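Local coordinates for protein PppA (PDB 6JKV) that probably acts as a manganese-dependent serine/threonine phosphatase of the PP2C family and serves as a key regulatory component of type VI secretion in Pseudomonas aeruginosa, at residues P52-W57 with P90-A95; G65-D70 with G112-S117; Q102-V107 with E192-S197; R226-H231 with Y235-S240. All blocks are in the same frame, centred on the assembly; numbering follows the deposited sequence.

Contact 1: residues P52-W57 with P90-A95; sequences PEAGLW and PAYVGA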
# COMPACT_ATOMS: atom_id res chain seq x y z
N PRO A 52 6.48 -9.52 8.33
CA PRO A 52 5.56 -10.24 9.20
C PRO A 52 6.18 -10.50 10.59
O PRO A 52 5.43 -10.71 11.50
CB PRO A 52 5.30 -11.56 8.45
CG PRO A 52 6.53 -11.74 7.60
CD PRO A 52 6.96 -10.35 7.20
N GLU A 53 7.51 -10.44 10.69
CA GLU A 53 8.23 -10.57 11.99
C GLU A 53 7.91 -9.36 12.89
O GLU A 53 8.18 -9.47 14.10
CB GLU A 53 9.74 -10.72 11.78
CG GLU A 53 10.45 -9.47 11.26
CD GLU A 53 10.42 -9.29 9.75
OE1 GLU A 53 9.66 -10.00 9.06
OE2 GLU A 53 11.17 -8.42 9.27
N ALA A 54 7.40 -8.26 12.33
CA ALA A 54 6.97 -7.06 13.09
C ALA A 54 5.46 -6.85 12.95
O ALA A 54 4.95 -5.80 13.42
CB ALA A 54 7.73 -5.84 12.62
N GLY A 55 4.76 -7.80 12.32
CA GLY A 55 3.33 -7.67 11.98
C GLY A 55 3.07 -6.46 11.11
O GLY A 55 2.07 -5.80 11.34
N LEU A 56 3.95 -6.17 10.16
CA LEU A 56 3.90 -4.93 9.35
C LEU A 56 4.02 -5.27 7.87
O LEU A 56 4.92 -6.04 7.50
CB LEU A 56 5.04 -3.98 9.74
CG LEU A 56 4.95 -2.59 9.12
CD1 LEU A 56 3.64 -1.91 9.50
CD2 LEU A 56 6.13 -1.74 9.56
N TRP A 57 3.13 -4.69 7.07
CA TRP A 57 3.13 -4.84 5.59
C TRP A 57 2.83 -3.49 4.97
O TRP A 57 1.85 -2.86 5.38
CB TRP A 57 2.14 -5.92 5.16
CG TRP A 57 2.41 -7.21 5.86
CD1 TRP A 57 3.29 -8.18 5.49
CD2 TRP A 57 1.80 -7.66 7.08
NE1 TRP A 57 3.26 -9.21 6.39
CE2 TRP A 57 2.35 -8.92 7.37
CE3 TRP A 57 0.84 -7.13 7.95
CZ2 TRP A 57 1.97 -9.66 8.49
CZ3 TRP A 57 0.47 -7.86 9.05
CH2 TRP A 57 1.03 -9.11 9.32
N PRO A 90 -2.32 -0.49 19.27
CA PRO A 90 -2.55 0.96 19.24
C PRO A 90 -1.28 1.79 19.43
O PRO A 90 -1.16 2.81 18.78
CB PRO A 90 -3.55 1.21 20.38
CG PRO A 90 -4.23 -0.12 20.57
CD PRO A 90 -3.16 -1.16 20.28
N ALA A 91 -0.38 1.37 20.31
CA ALA A 91 0.91 2.07 20.53
C ALA A 91 1.76 1.97 19.27
O ALA A 91 2.36 2.98 18.88
CB ALA A 91 1.63 1.53 21.74
N TYR A 92 1.81 0.78 18.67
CA TYR A 92 2.54 0.53 17.41
C TYR A 92 2.01 1.48 16.33
O TYR A 92 2.82 2.15 15.68
CB TYR A 92 2.44 -0.94 17.00
CG TYR A 92 3.36 -1.34 15.88
CD1 TYR A 92 4.69 -0.92 15.84
CD2 TYR A 92 2.93 -2.19 14.87
CE1 TYR A 92 5.54 -1.30 14.82
CE2 TYR A 92 3.77 -2.57 13.84
CZ TYR A 92 5.09 -2.13 13.82
OH TYR A 92 5.91 -2.53 12.82
N VAL A 93 0.69 1.57 16.21
CA VAL A 93 0.02 2.42 15.18
C VAL A 93 0.39 3.89 15.43
O VAL A 93 0.68 4.58 14.43
CB VAL A 93 -1.50 2.20 15.16
CG1 VAL A 93 -2.23 3.30 14.41
CG2 VAL A 93 -1.83 0.83 14.59
N GLY A 94 0.38 4.34 16.69
CA GLY A 94 0.85 5.68 17.06
C GLY A 94 2.28 5.93 16.58
O GLY A 94 2.54 7.02 16.02
N ALA A 95 3.17 4.95 16.77
CA ALA A 95 4.59 5.05 16.37
C ALA A 95 4.69 5.11 14.84
O ALA A 95 5.53 5.88 14.35
CB ALA A 95 5.39 3.90 16.93
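A54 meets the end of Y92 from two directions. Its methyl carbon A54 CB stands 3.8 Å from Y92 OH, and its carbonyl reaches the ring obliquely, with A54 O 3.5 Å from Y92 CE2. The same carbonyl oxygen accepts a hydrogen bond from R129 NH1, and R129 also makes a cation-pi contact with Y92, so one arginine ties both partners together.

G55 then turns the chain with a positive phi of 57°, held by a bond from G55 N to P52 O of 3.1 Å. G55 and L56 face A51 together as a G1 beta bulge, which closes the turn leading into strand 56-63. Near the plane of the Y92 ring, at its edge, G55 O comes to 4.4 Å from CE2 of Y92.

L56 completes the contact. With its CG anti to the backbone N (chi1 -171°), the side chain extends to helix 89-114, where L56 CD2 lies 3.4 Å from Y92 OH and L56 CB is almost as near.

Y92 OH therefore lies among A54 CB and the carbons of L56, while R129 holds both A54 O and the tyrosine ring, so that apolar packing and the arginine meet at one spot.

Contact 2: residues G65-D70 with G112-S117; sequences GHAAGD and GLRGVS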
# COMPACT_ATOMS: atom_id res chain seq x y z
N GLY A 65 9.59 10.53 -10.67
CA GLY A 65 10.69 9.96 -11.44
C GLY A 65 11.84 9.51 -10.55
O GLY A 65 11.73 9.60 -9.32
N HIS A 66 12.92 9.05 -11.18
CA HIS A 66 14.11 8.52 -10.47
C HIS A 66 14.75 9.63 -9.61
O HIS A 66 14.81 10.80 -10.07
CB HIS A 66 15.11 7.94 -11.49
CG HIS A 66 16.49 7.80 -10.95
ND1 HIS A 66 16.84 6.81 -10.04
CD2 HIS A 66 17.60 8.55 -11.14
CE1 HIS A 66 18.11 6.94 -9.71
NE2 HIS A 66 18.60 8.01 -10.37
N ALA A 67 15.23 9.25 -8.43
CA ALA A 67 15.86 10.12 -7.41
C ALA A 67 14.81 11.00 -6.71
O ALA A 67 15.22 11.85 -5.90
CB ALA A 67 16.95 10.97 -8.02
N ALA A 68 13.52 10.82 -7.01
CA ALA A 68 12.43 11.60 -6.39
C ALA A 68 11.38 10.65 -5.82
O ALA A 68 11.30 10.54 -4.59
CB ALA A 68 11.84 12.56 -7.39
N GLY A 69 10.60 9.98 -6.67
CA GLY A 69 9.52 9.08 -6.23
C GLY A 69 10.08 7.90 -5.47
O GLY A 69 9.59 7.61 -4.37
N ASP A 70 11.08 7.23 -6.04
CA ASP A 70 11.70 6.03 -5.42
C ASP A 70 12.43 6.44 -4.14
O ASP A 70 12.41 5.66 -3.17
CB ASP A 70 12.61 5.28 -6.40
CG ASP A 70 13.62 6.15 -7.13
OD1 ASP A 70 13.59 7.39 -6.96
OD2 ASP A 70 14.41 5.57 -7.90
N GLY A 112 11.64 21.16 -1.31
CA GLY A 112 11.83 22.61 -1.25
C GLY A 112 13.24 23.00 -1.64
O GLY A 112 13.40 23.89 -2.50
N LEU A 113 14.24 22.31 -1.07
CA LEU A 113 15.67 22.57 -1.35
C LEU A 113 15.95 22.41 -2.85
O LEU A 113 16.56 23.31 -3.44
CB LEU A 113 16.55 21.63 -0.52
CG LEU A 113 18.03 21.62 -0.92
CD1 LEU A 113 18.67 22.99 -0.72
CD2 LEU A 113 18.79 20.56 -0.13
N ARG A 114 15.53 21.28 -3.43
CA ARG A 114 15.85 20.97 -4.85
C ARG A 114 15.05 21.88 -5.79
O ARG A 114 15.51 22.13 -6.91
CB ARG A 114 15.61 19.49 -5.14
CG ARG A 114 16.51 18.55 -4.36
CD ARG A 114 16.46 17.15 -4.95
NE ARG A 114 16.79 16.11 -3.98
CZ ARG A 114 16.60 14.80 -4.18
NH1 ARG A 114 16.08 14.37 -5.32
NH2 ARG A 114 16.93 13.94 -3.24
N GLY A 115 13.90 22.39 -5.34
CA GLY A 115 13.02 23.24 -6.15
C GLY A 115 12.20 22.43 -7.15
O GLY A 115 11.71 23.03 -8.11
N VAL A 116 12.04 21.13 -6.92
CA VAL A 116 11.28 20.24 -7.85
C VAL A 116 9.79 20.42 -7.58
O VAL A 116 9.41 20.75 -6.43
CB VAL A 116 11.69 18.75 -7.72
CG1 VAL A 116 13.20 18.58 -7.75
CG2 VAL A 116 11.09 18.11 -6.48
N SER A 117 8.97 20.18 -8.60
CA SER A 117 7.49 20.26 -8.51
C SER A 117 6.92 18.97 -7.93
O SER A 117 5.97 19.06 -7.14
CB SER A 117 6.90 20.56 -9.86
OG SER A 117 7.24 21.87 -10.28
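A67 and R114 share one hydrogen bond, which carries the contact: R114 NH1 donates to A67 O over 2.7 Å. The bond is nearly straight, with an angle of 162° at the hydrogen, and A67 O lies close to the guanidinium plane, at its edge. Seen from the acceptor, the C=O...N angle is 151° and the donor is tilted from the carbonyl plane.

The reach comes from the arginine chain, which is extended from CG to NE. Its other contacts fix the head group: R114 NE forms a salt bridge with E110 OE2, and F71 makes a cation-pi contact with the guanidinium.

On the other side, A67 adopts a positive phi (73°), and A67 N makes a weak bond to D70 OD1 (2.9 Å). G65 O receives two backbone donors, G69 N at 2.9 Å and A68 N at 3.2 Å, which tightens the turn just before the helix, where A68 holds the N-cap position. G115, with positive phi, ends the other helix directly after R114.

The side chain of A67 is about 14 Å from a bound manganese ion. The arrangement joins the C-terminal end of helix 89-114 to the loop entering helix 69-82, and that loop follows D61 and G62, the manganese-binding aspartate-glycine pair characteristic of PP2C phosphatases.

Contact 3: residues Q102-V107 with E192-S197; sequences QVNERV and EQLELS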
# COMPACT_ATOMS: atom_id res chain seq x y z
N GLN A 102 7.36 12.28 10.29
CA GLN A 102 8.80 12.63 10.16
C GLN A 102 9.25 12.47 8.71
O GLN A 102 10.01 13.34 8.22
CB GLN A 102 9.67 11.75 11.06
CG GLN A 102 9.38 11.88 12.55
CD GLN A 102 9.97 10.74 13.35
OE1 GLN A 102 10.42 9.72 12.82
NE2 GLN A 102 9.95 10.89 14.67
N VAL A 103 8.81 11.40 8.04
CA VAL A 103 9.13 11.16 6.61
C VAL A 103 8.56 12.32 5.78
O VAL A 103 9.28 12.85 4.90
CB VAL A 103 8.61 9.80 6.12
CG1 VAL A 103 8.67 9.71 4.60
CG2 VAL A 103 9.37 8.65 6.74
N ASN A 104 7.31 12.69 6.06
CA ASN A 104 6.60 13.78 5.33
C ASN A 104 7.42 15.07 5.43
O ASN A 104 7.62 15.74 4.40
CB ASN A 104 5.19 13.99 5.87
CG ASN A 104 4.41 15.00 5.06
OD1 ASN A 104 3.98 14.70 3.94
ND2 ASN A 104 4.21 16.19 5.60
N GLU A 105 7.86 15.40 6.64
CA GLU A 105 8.60 16.67 6.90
C GLU A 105 9.96 16.65 6.17
O GLU A 105 10.33 17.68 5.56
CB GLU A 105 8.78 16.88 8.40
CG GLU A 105 9.35 18.24 8.73
CD GLU A 105 10.14 18.22 10.02
OE1 GLU A 105 11.23 17.61 10.01
OE2 GLU A 105 9.65 18.76 11.03
N ARG A 106 10.69 15.53 6.25
CA ARG A 106 12.01 15.38 5.58
C ARG A 106 11.84 15.56 4.07
O ARG A 106 12.67 16.25 3.44
CB ARG A 106 12.62 14.02 5.92
CG ARG A 106 13.73 13.58 4.98
CD ARG A 106 15.09 14.06 5.42
NE ARG A 106 16.12 13.62 4.49
CZ ARG A 106 16.65 14.35 3.51
NH1 ARG A 106 16.27 15.60 3.31
NH2 ARG A 106 17.59 13.83 2.74
N VAL A 107 10.81 14.93 3.49
CA VAL A 107 10.56 14.97 2.02
C VAL A 107 10.21 16.41 1.63
O VAL A 107 10.73 16.89 0.60
CB VAL A 107 9.49 13.95 1.60
CG1 VAL A 107 8.96 14.24 0.20
CG2 VAL A 107 10.03 12.54 1.68
N GLU A 192 1.93 20.13 3.94
CA GLU A 192 2.67 20.40 5.20
C GLU A 192 2.24 19.40 6.27
O GLU A 192 3.13 18.74 6.83
CB GLU A 192 2.41 21.82 5.69
CG GLU A 192 3.67 22.47 6.23
CD GLU A 192 4.77 22.56 5.18
OE1 GLU A 192 5.86 21.97 5.39
OE2 GLU A 192 4.52 23.19 4.13
N GLN A 193 0.94 19.30 6.56
CA GLN A 193 0.38 18.31 7.51
C GLN A 193 -0.07 17.07 6.73
O GLN A 193 -0.99 17.17 5.91
CB GLN A 193 -0.78 18.92 8.29
CG GLN A 193 -1.46 17.94 9.24
CD GLN A 193 -1.92 18.62 10.51
OE1 GLN A 193 -1.12 18.93 11.38
NE2 GLN A 193 -3.21 18.89 10.61
N LEU A 194 0.59 15.94 6.97
CA LEU A 194 0.16 14.65 6.38
C LEU A 194 -1.03 14.15 7.19
O LEU A 194 -0.89 13.97 8.42
CB LEU A 194 1.31 13.66 6.39
CG LEU A 194 0.93 12.21 6.04
CD1 LEU A 194 0.54 12.09 4.58
CD2 LEU A 194 2.09 11.28 6.37
N GLU A 195 -2.18 13.98 6.54
CA GLU A 195 -3.40 13.46 7.19
C GLU A 195 -3.59 12.02 6.72
O GLU A 195 -3.92 11.84 5.53
CB GLU A 195 -4.62 14.32 6.84
CG GLU A 195 -4.38 15.82 6.92
CD GLU A 195 -4.96 16.49 8.15
OE1 GLU A 195 -4.77 17.73 8.32
OE2 GLU A 195 -5.61 15.77 8.96
N LEU A 196 -3.36 11.05 7.61
CA LEU A 196 -3.53 9.61 7.30
C LEU A 196 -4.98 9.20 7.59
O LEU A 196 -5.53 9.63 8.61
CB LEU A 196 -2.57 8.78 8.14
CG LEU A 196 -1.10 8.85 7.75
CD1 LEU A 196 -0.22 8.51 8.95
CD2 LEU A 196 -0.79 7.91 6.59
N SER A 197 -5.55 8.40 6.71
CA SER A 197 -6.83 7.70 6.97
C SER A 197 -6.50 6.39 7.68
O SER A 197 -5.43 5.82 7.42
CB SER A 197 -7.62 7.51 5.73
OG SER A 197 -8.20 8.74 5.32
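N104 and L194 face each other where the loop passes closest to the helix, their CA atoms 6.6 Å apart. The flat amide of N104 is laid against the leucine: L194 CB sits over its face, 3.6 Å from N104 CG and practically along the normal to the amide plane. With N104 CG anti to the backbone N (chi1 -174°), the amide is carried out from the helix toward the loop, and the two side chains cross at a slant. Further down the branch, L194 CD2 reaches N104 CB at 4.1 Å, and the L194 side chain also touches L100, one turn earlier on helix 89-114.

The two ends of the amide look to the loop backbone. N104 OD1 accepts from G189 N, and N104 ND2 donates to H191 O. A second carbonyl stands close by, with E192 O at 3.0 Å from N104 ND2. The amide is thus pinned at both ends, which fixes its rotation and presents its face to L194.

In the PP2C fold, two helices cover one sheet, and here the helix 89-114 packs against helix 69-82 through V103, which touches I76 and T79. The contact brings the loop that leads to the edge strand 197-202 over another side of that helix.

E192 starts away from the helix, yet its chain bends back, and E192 OE2 forms a salt bridge with R108 NH2, a further tie between the loop and helix 89-114.

Contact 4: residues R226-H231 with Y235-S240; sequences RDVLSH and YAVVRS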
# COMPACT_ATOMS: atom_id res chain seq x y z
N ARG A 226 -10.50 -10.83 -6.73
CA ARG A 226 -11.13 -11.85 -5.87
C ARG A 226 -10.79 -13.26 -6.38
O ARG A 226 -10.50 -14.14 -5.55
CB ARG A 226 -12.65 -11.64 -5.83
CG ARG A 226 -13.38 -12.57 -4.88
CD ARG A 226 -14.53 -13.26 -5.57
NE ARG A 226 -14.06 -14.37 -6.39
CZ ARG A 226 -13.93 -15.62 -5.97
NH1 ARG A 226 -14.25 -15.95 -4.72
NH2 ARG A 226 -13.49 -16.56 -6.79
N ASP A 227 -10.84 -13.47 -7.70
CA ASP A 227 -10.53 -14.79 -8.30
C ASP A 227 -9.10 -15.20 -7.99
O ASP A 227 -8.88 -16.35 -7.53
CB ASP A 227 -10.77 -14.77 -9.81
CG ASP A 227 -12.24 -14.74 -10.16
OD1 ASP A 227 -13.05 -15.04 -9.27
OD2 ASP A 227 -12.54 -14.40 -11.31
N VAL A 228 -8.15 -14.31 -8.23
CA VAL A 228 -6.70 -14.62 -8.07
C VAL A 228 -6.39 -14.80 -6.58
O VAL A 228 -5.61 -15.71 -6.25
CB VAL A 228 -5.81 -13.55 -8.71
CG1 VAL A 228 -4.34 -13.89 -8.55
CG2 VAL A 228 -6.13 -13.35 -10.19
N LEU A 229 -6.98 -13.97 -5.71
CA LEU A 229 -6.71 -14.02 -4.25
C LEU A 229 -7.26 -15.32 -3.64
O LEU A 229 -6.75 -15.72 -2.58
CB LEU A 229 -7.34 -12.81 -3.56
CG LEU A 229 -6.60 -11.48 -3.74
CD1 LEU A 229 -7.36 -10.36 -3.05
CD2 LEU A 229 -5.18 -11.57 -3.21
N SER A 230 -8.24 -15.96 -4.27
CA SER A 230 -8.89 -17.19 -3.75
C SER A 230 -7.99 -18.40 -3.99
O SER A 230 -8.44 -19.39 -4.59
CB SER A 230 -10.26 -17.37 -4.33
OG SER A 230 -11.17 -16.49 -3.69
N HIS A 231 -6.75 -18.32 -3.52
CA HIS A 231 -5.76 -19.43 -3.54
C HIS A 231 -4.97 -19.42 -2.23
O HIS A 231 -4.92 -18.37 -1.54
CB HIS A 231 -4.88 -19.34 -4.79
CG HIS A 231 -5.64 -19.55 -6.05
ND1 HIS A 231 -6.31 -18.53 -6.70
CD2 HIS A 231 -5.90 -20.68 -6.76
CE1 HIS A 231 -6.93 -19.01 -7.77
NE2 HIS A 231 -6.69 -20.33 -7.82
N TYR A 235 2.57 -16.34 -2.16
CA TYR A 235 3.70 -16.17 -3.11
C TYR A 235 3.21 -16.36 -4.55
O TYR A 235 3.54 -15.51 -5.42
CB TYR A 235 4.79 -17.19 -2.79
CG TYR A 235 6.08 -17.05 -3.57
CD1 TYR A 235 6.20 -17.52 -4.87
CD2 TYR A 235 7.18 -16.44 -2.99
CE1 TYR A 235 7.39 -17.40 -5.57
CE2 TYR A 235 8.38 -16.32 -3.68
CZ TYR A 235 8.48 -16.79 -4.98
OH TYR A 235 9.65 -16.67 -5.67
N ALA A 236 2.50 -17.45 -4.82
CA ALA A 236 1.91 -17.73 -6.15
C ALA A 236 0.86 -16.66 -6.46
O ALA A 236 0.77 -16.27 -7.63
CB ALA A 236 1.31 -19.12 -6.20
N VAL A 237 0.12 -16.20 -5.46
CA VAL A 237 -1.00 -15.24 -5.66
C VAL A 237 -0.44 -13.90 -6.13
O VAL A 237 -0.90 -13.40 -7.17
CB VAL A 237 -1.87 -15.09 -4.39
CG1 VAL A 237 -2.71 -13.84 -4.44
CG2 VAL A 237 -2.76 -16.30 -4.17
N VAL A 238 0.56 -13.35 -5.43
CA VAL A 238 1.14 -12.04 -5.82
C VAL A 238 1.75 -12.17 -7.21
O VAL A 238 1.56 -11.26 -8.01
CB VAL A 238 2.16 -11.51 -4.78
CG1 VAL A 238 1.47 -11.21 -3.46
CG2 VAL A 238 3.33 -12.46 -4.57
N ARG A 239 2.44 -13.27 -7.51
CA ARG A 239 3.08 -13.47 -8.83
C ARG A 239 2.01 -13.60 -9.92
O ARG A 239 2.25 -13.13 -11.04
CB ARG A 239 4.01 -14.69 -8.83
CG ARG A 239 5.48 -14.30 -8.77
CD ARG A 239 6.24 -15.17 -7.81
NE ARG A 239 7.52 -14.57 -7.45
CZ ARG A 239 7.81 -13.99 -6.29
NH1 ARG A 239 6.90 -13.89 -5.33
NH2 ARG A 239 9.01 -13.49 -6.09
N SER A 240 0.87 -14.22 -9.61
CA SER A 240 -0.25 -14.37 -10.58
C SER A 240 -0.92 -13.01 -10.81
O SER A 240 -1.30 -12.71 -11.96
CB SER A 240 -1.23 -15.40 -10.13
OG SER A 240 -0.58 -16.63 -9.88
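A236 O is gripped twice by S240, the residue whose CB also lies 3.8 Å from V228 CG1 across the contact. The hydroxyl S240 OG donates to A236 O at 2.6 Å, and the helical amide S240 N adds a second bond to A236 O at 2.9 Å. These two donors arrive from opposite faces of the carbonyl plane. Through its bond to A236 O, with OG anti to the carbonyl carbon (chi1 -55°), the serine hydroxyl is turned back onto its own helix, and its CB is what meets the valine.

A second carbonyl lies in the interface itself. H231 ND1 donates to V228 O over 2.9 Å with an angle of 156°, from above the carbonyl plane, and V237 CG2 packs on the same V228 O at 3.6 Å.

V237 carries most of the contact. Its CG1, anti to the backbone N (chi1 162°), meets L229 CD2 at 3.6 Å, the two side chains crossing at about a right angle; its other methyl, V237 CG2, is 3.8 Å from H231 CB. The valine therefore fits among V228, L229 and H231. The chain turns just after the helix, S230 being the centre of an inverse gamma turn in which H231 N bonds to L229 O at 2.8 Å, and this puts H231 CB beside the valine.

Helices 222-229 and 234-247, joined by a short turn, form a helical hairpin on one sheet. V237 and V238 rest on V258 of strand 254-261, and L229 touches V258 together with L146 of strand 142-147 and L151 of strand 150-153.

Contacts 1, 2 and 3 all use helix 89-114: contact 1 near its start, contact 3 in its middle and contact 2 at its end. Their centres lie 18 Å apart between contacts 1 and 3, and 16 Å between contacts 2 and 3. Along the chain, contact 2 crosses both contact 1 and contact 3, so these links interlock on the helical layer over the sheet holding strand 56-63. Contact 4 comes last, on the other sheet, its centre 33 Å from that of contact 3 and 34 Å from that of contact 2, across the chain's centre. The four contacts thus sample both helical layers of the PP2C sandwich.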